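Local coordinates for protein pseudopilin EpsI (Vibrio vulnificus, PDB 2RET) that probably serves as a minor pseudopilin of the type II secretion system, which exports proteases and toxins from the periplasm, here the soluble periplasmic domain in complex with EpsJ, at residues A[46-54]-A[66-74]. The protein carries 2 engineered substitutions. Sequence-based numbering, arbitrary orientation.
Engineered in segment 66-74: Thr73 (natural residue Glu), Thr74 (natural residue Lys).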
ATOM      1  N   GLY A  46      36.248  10.484  15.732  1.00 20.28           N
ATOM      2  CA  GLY A  46      37.328  11.342  16.220  1.00 20.58           C
ATOM      3  C   GLY A  46      37.457  12.665  15.500  1.00 20.32           C
ATOM      4  O   GLY A  46      38.230  13.522  15.887  1.00 21.13           O
ATOM      5  N   GLN A  47      36.659  12.850  14.472  1.00 20.47           N
ATOM      6  CA  GLN A  47      36.778  13.981  13.593  1.00 20.41           C
ATOM      7  C   GLN A  47      35.497  14.837  13.633  1.00 21.06           C
ATOM      8  O   GLN A  47      34.366  14.307  13.628  1.00 20.44           O
ATOM      9  CB  GLN A  47      37.008  13.424  12.178  1.00 20.40           C
ATOM     10  CG  GLN A  47      37.378  14.481  11.195  1.00 20.83           C
ATOM     11  CD  GLN A  47      37.801  13.951   9.882  1.00 20.96           C
ATOM     12  OE1 GLN A  47      38.114  12.758   9.748  1.00 19.77           O
ATOM     13  NE2 GLN A  47      37.862  14.847   8.881  1.00 18.62           N
ATOM     14  N   THR A  48      35.673  16.156  13.618  1.00 21.33           N
ATOM     15  CA  THR A  48      34.551  17.077  13.448  1.00 22.08           C
ATOM     16  C   THR A  48      34.206  17.222  11.988  1.00 22.03           C
ATOM     17  O   THR A  48      35.057  17.610  11.191  1.00 23.34           O
ATOM     18  CB  THR A  48      34.850  18.492  13.997  1.00 21.48           C
ATOM     19  OG1 THR A  48      35.355  18.349  15.303  1.00 22.46           O
ATOM     20  CG2 THR A  48      33.581  19.327  14.077  1.00 21.31           C
ATOM     21  N   TRP A  49      32.950  16.930  11.654  1.00 22.14           N
ATOM     22  CA  TRP A  49      32.419  17.111  10.322  1.00 22.03           C
ATOM     23  C   TRP A  49      31.408  18.259  10.232  1.00 21.70           C
ATOM     24  O   TRP A  49      30.593  18.438  11.109  1.00 21.93           O
ATOM     25  CB  TRP A  49      31.743  15.828   9.871  1.00 22.91           C
ATOM     26  CG  TRP A  49      32.609  14.643   9.917  1.00 22.48           C
ATOM     27  CD1 TRP A  49      32.725  13.768  10.940  1.00 24.43           C
ATOM     28  CD2 TRP A  49      33.470  14.167   8.884  1.00 22.72           C
ATOM     29  NE1 TRP A  49      33.612  12.788  10.623  1.00 25.48           N
ATOM     30  CE2 TRP A  49      34.101  13.012   9.372  1.00 21.61           C
ATOM     31  CE3 TRP A  49      33.821  14.647   7.632  1.00 22.94           C
ATOM     32  CZ2 TRP A  49      35.009  12.289   8.637  1.00 23.88           C
ATOM     33  CZ3 TRP A  49      34.757  13.928   6.896  1.00 25.03           C
ATOM     34  CH2 TRP A  49      35.315  12.749   7.395  1.00 23.76           C
ATOM     35  N   TYR A  50      31.440  18.999   9.135  1.00 20.85           N
ATOM     36  CA  TYR A  50      30.600  20.176   8.964  1.00 20.83           C
ATOM     37  C   TYR A  50      29.521  19.906   7.914  1.00 20.41           C
ATOM     38  O   TYR A  50      29.812  19.798   6.725  1.00 20.47           O
ATOM     39  CB  TYR A  50      31.441  21.383   8.584  1.00 21.06           C
ATOM     40  CG  TYR A  50      32.440  21.738   9.654  1.00 21.73           C
ATOM     41  CD1 TYR A  50      32.171  22.731  10.587  1.00 23.99           C
ATOM     42  CD2 TYR A  50      33.647  21.056   9.750  1.00 20.96           C
ATOM     43  CE1 TYR A  50      33.095  23.030  11.591  1.00 24.10           C
ATOM     44  CE2 TYR A  50      34.569  21.349  10.739  1.00 22.31           C
ATOM     45  CZ  TYR A  50      34.295  22.329  11.644  1.00 22.98           C
ATOM     46  OH  TYR A  50      35.226  22.600  12.606  1.00 22.94           O
ATOM     47  N   TRP A  51      28.273  19.811   8.372  1.00 19.78           N
ATOM     48  CA  TRP A  51      27.185  19.505   7.503  1.00 19.60           C
ATOM     49  C   TRP A  51      26.389  20.752   7.152  1.00 19.25           C
ATOM     50  O   TRP A  51      26.385  21.740   7.858  1.00 18.88           O
ATOM     51  CB  TRP A  51      26.294  18.389   8.077  1.00 19.85           C
ATOM     52  CG  TRP A  51      25.689  18.703   9.404  1.00 19.95           C
ATOM     53  CD1 TRP A  51      26.176  18.334  10.615  1.00 20.22           C
ATOM     54  CD2 TRP A  51      24.492  19.463   9.664  1.00 20.34           C
ATOM     55  NE1 TRP A  51      25.371  18.805  11.614  1.00 20.38           N
ATOM     56  CE2 TRP A  51      24.327  19.505  11.068  1.00 21.11           C
ATOM     57  CE3 TRP A  51      23.546  20.116   8.850  1.00 20.86           C
ATOM     58  CZ2 TRP A  51      23.241  20.162  11.692  1.00 19.87           C
ATOM     59  CZ3 TRP A  51      22.470  20.795   9.473  1.00 19.26           C
ATOM     60  CH2 TRP A  51      22.337  20.803  10.881  1.00 20.46           C
ATOM     61  N   LYS A  52      25.714  20.673   6.025  1.00 19.55           N
ATOM     62  CA  LYS A  52      24.847  21.724   5.554  1.00 20.71           C
ATOM     63  C   LYS A  52      23.651  21.058   4.894  1.00 20.32           C
ATOM     64  O   LYS A  52      23.814  20.156   4.070  1.00 20.18           O
ATOM     65  CB  LYS A  52      25.562  22.576   4.505  1.00 21.74           C
ATOM     66  CG  LYS A  52      26.267  23.752   5.036  1.00 25.14           C
ATOM     67  CD  LYS A  52      27.127  24.429   3.969  1.00 28.70           C
ATOM     68  CE  LYS A  52      28.380  25.047   4.627  1.00 31.58           C
ATOM     69  NZ  LYS A  52      29.347  25.572   3.615  1.00 33.09           N
ATOM     70  N   VAL A  53      22.460  21.523   5.266  1.00 20.60           N
ATOM     71  CA  VAL A  53      21.205  21.213   4.576  1.00 20.27           C
ATOM     72  C   VAL A  53      20.785  22.422   3.728  1.00 19.89           C
ATOM     73  O   VAL A  53      20.728  23.535   4.222  1.00 20.60           O
ATOM     74  CB  VAL A  53      20.123  20.886   5.615  1.00 20.31           C
ATOM     75  CG1 VAL A  53      18.774  20.620   4.956  1.00 18.25           C
ATOM     76  CG2 VAL A  53      20.595  19.701   6.467  1.00 20.61           C
ATOM     77  N   ALA A  54      20.518  22.183   2.446  1.00 19.78           N
ATOM     78  CA  ALA A  54      20.102  23.205   1.483  1.00 19.10           C
ATOM     79  C   ALA A  54      18.874  22.747   0.666  1.00 18.88           C
ATOM     80  O   ALA A  54      19.004  21.820  -0.131  1.00 18.53           O
ATOM     81  CB  ALA A  54      21.251  23.497   0.511  1.00 19.02           C
ATOM     82  N   PHE A  66      16.014  18.475  -0.957  1.00 21.76           N
ATOM     83  CA  PHE A  66      17.078  19.115  -0.207  1.00 21.91           C
ATOM     84  C   PHE A  66      18.338  18.335  -0.451  1.00 22.15           C
ATOM     85  O   PHE A  66      18.312  17.135  -0.830  1.00 20.67           O
ATOM     86  CB  PHE A  66      16.777  19.211   1.297  1.00 22.17           C
ATOM     87  CG  PHE A  66      16.506  17.887   1.960  1.00 23.75           C
ATOM     88  CD1 PHE A  66      15.242  17.292   1.861  1.00 26.14           C
ATOM     89  CD2 PHE A  66      17.496  17.240   2.700  1.00 24.26           C
ATOM     90  CE1 PHE A  66      14.983  16.074   2.464  1.00 25.68           C
ATOM     91  CE2 PHE A  66      17.246  16.011   3.321  1.00 25.40           C
ATOM     92  CZ  PHE A  66      15.977  15.434   3.196  1.00 26.70           C
ATOM     93  N   ASP A  67      19.439  19.048  -0.260  1.00 22.57           N
ATOM     94  CA  ASP A  67      20.784  18.489  -0.302  1.00 23.17           C
ATOM     95  C   ASP A  67      21.341  18.533   1.094  1.00 22.58           C
ATOM     96  O   ASP A  67      21.150  19.509   1.821  1.00 23.59           O
ATOM     97  CB  ASP A  67      21.690  19.301  -1.204  1.00 23.63           C
ATOM     98  CG  ASP A  67      21.477  19.002  -2.669  1.00 26.35           C
ATOM     99  OD1 ASP A  67      21.149  17.837  -3.008  1.00 32.01           O
ATOM    100  OD2 ASP A  67      21.685  19.924  -3.489  1.00 28.58           O
ATOM    101  N   VAL A  68      21.987  17.444   1.468  1.00 22.38           N
ATOM    102  CA  VAL A  68      22.805  17.344   2.661  1.00 21.78           C
ATOM    103  C   VAL A  68      24.247  17.156   2.147  1.00 22.24           C
ATOM    104  O   VAL A  68      24.539  16.211   1.397  1.00 21.43           O
ATOM    105  CB  VAL A  68      22.418  16.143   3.541  1.00 22.00           C
ATOM    106  CG1 VAL A  68      23.320  16.082   4.816  1.00 22.45           C
ATOM    107  CG2 VAL A  68      20.912  16.197   3.939  1.00 19.21           C
ATOM    108  N   SER A  69      25.123  18.085   2.519  1.00 22.31           N
ATOM    109  CA  SER A  69      26.535  18.020   2.159  1.00 22.64           C
ATOM    110  C   SER A  69      27.366  18.029   3.436  1.00 21.26           C
ATOM    111  O   SER A  69      26.978  18.650   4.411  1.00 21.92           O
ATOM    112  CB  SER A  69      26.909  19.174   1.229  1.00 22.78           C
ATOM    113  OG  SER A  69      26.592  20.407   1.808  1.00 27.90           O
ATOM    114  N   VAL A  70      28.478  17.296   3.425  1.00 20.10           N
ATOM    115  CA  VAL A  70      29.386  17.127   4.570  1.00 18.59           C
ATOM    116  C   VAL A  70      30.827  17.373   4.082  1.00 18.33           C
ATOM    117  O   VAL A  70      31.268  16.876   3.044  1.00 17.38           O
ATOM    118  CB  VAL A  70      29.208  15.751   5.283  1.00 18.79           C
ATOM    119  CG1 VAL A  70      30.143  15.607   6.517  1.00 16.15           C
ATOM    120  CG2 VAL A  70      27.729  15.528   5.709  1.00 16.05           C
ATOM    121  N   ALA A  71      31.518  18.205   4.847  1.00 18.57           N
ATOM    122  CA  ALA A  71      32.846  18.715   4.531  1.00 17.77           C
ATOM    123  C   ALA A  71      33.735  18.643   5.789  1.00 17.84           C
ATOM    124  O   ALA A  71      33.238  18.552   6.936  1.00 16.94           O
ATOM    125  CB  ALA A  71      32.743  20.155   3.991  1.00 17.51           C
ATOM    126  N   ALA A  72      35.052  18.696   5.554  1.00 18.40           N
ATOM    127  CA  ALA A  72      36.062  18.642   6.602  1.00 17.92           C
ATOM    128  C   ALA A  72      36.333  19.996   7.324  1.00 18.07           C
ATOM    129  O   ALA A  72      36.910  20.045   8.425  1.00 16.84           O
ATOM    130  CB  ALA A  72      37.324  18.062   5.990  1.00 18.71           C
ATOM    131  N   THR A  73      35.884  21.095   6.721  1.00 19.05           N
ATOM    132  CA  THR A  73      35.909  22.420   7.361  1.00 19.72           C
ATOM    133  C   THR A  73      34.696  23.244   6.954  1.00 20.48           C
ATOM    134  O   THR A  73      33.946  22.836   6.089  1.00 20.16           O
ATOM    135  CB  THR A  73      37.149  23.280   6.977  1.00 19.55           C
ATOM    136  OG1 THR A  73      36.935  23.835   5.677  1.00 19.76           O
ATOM    137  CG2 THR A  73      38.460  22.475   7.020  1.00 19.61           C
ATOM    138  N   THR A  74      34.547  24.423   7.575  1.00 22.41           N
ATOM    139  CA  THR A  74      33.443  25.335   7.292  1.00 24.18           C
ATOM    140  C   THR A  74      33.521  25.950   5.894  1.00 25.38           C
ATOM    141  O   THR A  74      32.481  26.368   5.349  1.00 25.37           O
ATOM    142  CB  THR A  74      33.332  26.468   8.326  1.00 24.14           C
ATOM    143  OG1 THR A  74      34.605  27.091   8.518  1.00 25.14           O
ATOM    144  CG2 THR A  74      32.833  25.920   9.645  1.00 25.82           C
TER
HETATM  145  O   HOH W   1      37.355  17.766   9.840  1.00 24.37           O
HETATM  146  O   HOH W   2      29.340  21.171   4.545  1.00 29.63           O
HETATM  147  O   HOH W   3      23.878  20.982   1.214  1.00 28.27           O
HETATM  148  O   HOH W   4      32.010  24.015   3.734  1.00 47.83           O
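The Tyr50 ring carries the backbone of Thr73 and Thr74, both engineered residues, over one face, while Ala71 O lies in plane at its edge. Gln47 CD lies over one face of the Trp49 ring, toward its rim, and Val68 CG2 is in plane at the edge of the Phe66 ring. Thr74 reaches the Tyr50 ring with its methyl, CG2 sitting 3.4 Å from Tyr50 CD1. Tyr50 has CG anti to its carbonyl carbon (chi1 -62°), which lays the ring against the chain as it leaves strand 66-71. On the other side of the sheet Val70 divides its branches between two tryptophans: CG1 meets Trp49 CB at 3.7 Å, approaching about at right angles, and CG2 meets Trp51 CB at 4.0 Å.

Six backbone hydrogen bonds tie the antiparallel strands, paired as Tyr50 with Ala71, Lys52 with Ser69 and Ala54 with Asp67; Tyr50 N to Ala71 O is nearly straight (171°). Beyond the Tyr50-Ala71 pair, water 1 donates to both Thr48 O and Ala72 O, bridging the two segments where their direct bonds stop. Water 3 joins Lys52 O to Ser69 OG (2.8 Å from the water).

This hairpin forms the middle of the four-stranded antiparallel pseudopilin sheet, flanked by strands 38-44 and 80-87; Asp67 forms a salt bridge with Arg83, while Trp49, Trp51 and Phe66 pack against helix 8-30.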